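PDB 4XKY: dihydrodipicolinate synthase from Bacteroides thetaiotaomicron, which probably acts as a Schiff-base-forming class I aldolase of the DapA family, either making dihydrodipicolinate for lysine synthesis or cleaving N-acetylneuraminate. Local coordinates for residues Q28-I31 with E32-A36. Sequence-based numbering, arbitrary orientation.
Sequences QRLI and EHLIA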
ATOM      1  N   GLN A  28     -30.975 -21.617 -12.056  1.00 33.82           N
ATOM      2  CA  GLN A  28     -31.430 -23.007 -11.956  1.00 34.84           C
ATOM      3  C   GLN A  28     -30.516 -23.944 -12.713  1.00 34.11           C
ATOM      4  O   GLN A  28     -30.078 -24.943 -12.158  1.00 34.74           O
ATOM      5  CB  GLN A  28     -32.857 -23.157 -12.460  1.00 36.72           C
ATOM      6  CG  GLN A  28     -33.831 -22.440 -11.538  1.00 39.21           C
ATOM      7  CD  GLN A  28     -35.252 -22.320 -12.059  1.00 41.83           C
ATOM      8  OE1 GLN A  28     -35.565 -22.755 -13.170  1.00 46.89           O
ATOM      9  NE2 GLN A  28     -36.129 -21.743 -11.235  1.00 39.39           N
ATOM     10  N   ARG A  29     -30.196 -23.620 -13.962  1.00 33.02           N
ATOM     11  CA  ARG A  29     -29.267 -24.474 -14.712  1.00 34.07           C
ATOM     12  C   ARG A  29     -27.923 -24.557 -14.002  1.00 33.10           C
ATOM     13  O   ARG A  29     -27.342 -25.636 -13.936  1.00 32.65           O
ATOM     14  CB  ARG A  29     -29.062 -24.023 -16.161  1.00 34.80           C
ATOM     15  CG  ARG A  29     -30.171 -24.437 -17.123  1.00 37.03           C
ATOM     16  CD  ARG A  29     -29.809 -24.080 -18.562  1.00 37.83           C
ATOM     17  NE  ARG A  29     -29.745 -22.625 -18.728  1.00 38.92           N
ATOM     18  CZ  ARG A  29     -30.782 -21.851 -19.028  1.00 41.31           C
ATOM     19  NH1 ARG A  29     -31.991 -22.373 -19.242  1.00 43.67           N
ATOM     20  NH2 ARG A  29     -30.608 -20.549 -19.150  1.00 42.13           N
ATOM     21  N   LEU A  30     -27.431 -23.427 -13.480  1.00 31.05           N
ATOM     22  CA  LEU A  30     -26.131 -23.411 -12.797  1.00 30.47           C
ATOM     23  C   LEU A  30     -26.148 -24.333 -11.594  1.00 29.90           C
ATOM     24  O   LEU A  30     -25.244 -25.146 -11.423  1.00 29.84           O
ATOM     25  CB  LEU A  30     -25.749 -21.987 -12.377  1.00 30.62           C
ATOM     26  CG  LEU A  30     -24.461 -21.764 -11.578  1.00 31.19           C
ATOM     27  CD1 LEU A  30     -23.213 -22.181 -12.339  1.00 31.59           C
ATOM     28  CD2 LEU A  30     -24.344 -20.310 -11.144  1.00 30.76           C
ATOM     29  N   ILE A  31     -27.176 -24.210 -10.762  1.00 29.37           N
ATOM     30  CA  ILE A  31     -27.255 -25.012  -9.552  1.00 30.76           C
ATOM     31  C   ILE A  31     -27.444 -26.515  -9.824  1.00 32.15           C
ATOM     32  O   ILE A  31     -26.839 -27.334  -9.136  1.00 33.07           O
ATOM     33  CB  ILE A  31     -28.324 -24.476  -8.577  1.00 31.57           C
ATOM     34  CG1 ILE A  31     -27.879 -23.123  -8.010  1.00 31.09           C
ATOM     35  CG2 ILE A  31     -28.568 -25.470  -7.433  1.00 32.19           C
ATOM     36  CD1 ILE A  31     -29.005 -22.349  -7.364  1.00 31.89           C
ATOM     37  N   GLU A  32     -28.268 -26.882 -10.801  1.00 33.98           N
ATOM     38  CA  GLU A  32     -28.386 -28.284 -11.188  1.00 36.02           C
ATOM     39  C   GLU A  32     -27.024 -28.790 -11.670  1.00 35.39           C
ATOM     40  O   GLU A  32     -26.608 -29.869 -11.315  1.00 35.76           O
ATOM     41  CB  GLU A  32     -29.448 -28.494 -12.281  1.00 37.84           C
ATOM     42  CG  GLU A  32     -30.899 -28.211 -11.861  1.00 39.24           C
ATOM     43  CD  GLU A  32     -31.353 -29.008 -10.644  1.00 40.62           C
ATOM     44  OE1 GLU A  32     -30.818 -30.115 -10.429  1.00 43.74           O
ATOM     45  OE2 GLU A  32     -32.230 -28.530  -9.885  1.00 40.26           O
ATOM     46  N   HIS A  33     -26.324 -27.989 -12.464  1.00 34.62           N
ATOM     47  CA  HIS A  33     -25.009 -28.362 -13.015  1.00 34.42           C
ATOM     48  C   HIS A  33     -23.995 -28.609 -11.882  1.00 33.97           C
ATOM     49  O   HIS A  33     -23.216 -29.556 -11.925  1.00 33.71           O
ATOM     50  CB  HIS A  33     -24.582 -27.233 -13.960  1.00 34.92           C
ATOM     51  CG  HIS A  33     -23.159 -27.262 -14.419  1.00 35.72           C
ATOM     52  ND1 HIS A  33     -22.679 -28.184 -15.325  1.00 36.30           N
ATOM     53  CD2 HIS A  33     -22.146 -26.390 -14.201  1.00 35.94           C
ATOM     54  CE1 HIS A  33     -21.419 -27.913 -15.607  1.00 36.22           C
ATOM     55  NE2 HIS A  33     -21.070 -26.826 -14.939  1.00 38.19           N
ATOM     56  N   LEU A  34     -24.036 -27.781 -10.841  1.00 33.39           N
ATOM     57  CA  LEU A  34     -23.122 -27.968  -9.718  1.00 33.42           C
ATOM     58  C   LEU A  34     -23.462 -29.209  -8.908  1.00 34.47           C
ATOM     59  O   LEU A  34     -22.564 -29.985  -8.536  1.00 34.88           O
ATOM     60  CB  LEU A  34     -23.086 -26.734  -8.826  1.00 32.88           C
ATOM     61  CG  LEU A  34     -22.541 -25.484  -9.518  1.00 31.67           C
ATOM     62  CD1 LEU A  34     -22.716 -24.286  -8.619  1.00 30.77           C
ATOM     63  CD2 LEU A  34     -21.085 -25.628  -9.879  1.00 32.48           C
ATOM     64  N   ILE A  35     -24.752 -29.418  -8.655  1.00 34.47           N
ATOM     65  CA  ILE A  35     -25.176 -30.560  -7.850  1.00 34.76           C
ATOM     66  C   ILE A  35     -24.787 -31.867  -8.534  1.00 36.08           C
ATOM     67  O   ILE A  35     -24.152 -32.724  -7.922  1.00 35.21           O
ATOM     68  CB  ILE A  35     -26.681 -30.536  -7.584  1.00 35.33           C
ATOM     69  CG1 ILE A  35     -26.987 -29.416  -6.595  1.00 34.54           C
ATOM     70  CG2 ILE A  35     -27.155 -31.880  -7.028  1.00 35.79           C
ATOM     71  CD1 ILE A  35     -28.453 -29.131  -6.372  1.00 35.44           C
ATOM     72  N   ALA A  36     -25.144 -31.995  -9.812  1.00 37.22           N
ATOM     73  CA  ALA A  36     -24.813 -33.184 -10.596  1.00 38.91           C
ATOM     74  C   ALA A  36     -23.308 -33.349 -10.704  1.00 40.13           C
ATOM     75  O   ALA A  36     -22.813 -34.451 -10.903  1.00 40.10           O
ATOM     76  CB  ALA A  36     -25.424 -33.104 -11.992  1.00 39.79           C
TER
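I35 carries CG1 beside its own backbone N (chi1 -72°) and continues extended to CD1, which brings CD1 to 3.8 Å from I31 CG2, the branch that I31 sets anti to its N. The two isoleucines thus meet methyl to methyl one turn apart, their side chains crossing at a slant. L30 and L34 repeat the pairing more loosely, L30 CG lying 4.3 Å from L34 CD1. Beneath the side chains run regular i to i+4 backbone bonds: E32 N reaches Q28 O at 3.0 Å and 173°, almost straight, and I35 N reaches I31 O at 3.0 Å. I31 O is also brushed by I35 CG1 at 3.3 Å. All this belongs to helix 24-36, on the outside of the TIM barrel, which leads into strand 42-44; I31 and L34 both pack on L42 of that strand, while I31 also touches T66 and I69 of helix 56-70. The polar side chains find partners in neighbouring parts of the chain. E32 has CG beside its backbone N (chi1 -66°), 3.4 Å from Q28 O; the bend at chi2 then turns the carboxylate, whose OE2 forms a salt bridge with R73. H33 turns its ring so that NE2 bonds M214 O, and R29 NE bonds I271 O.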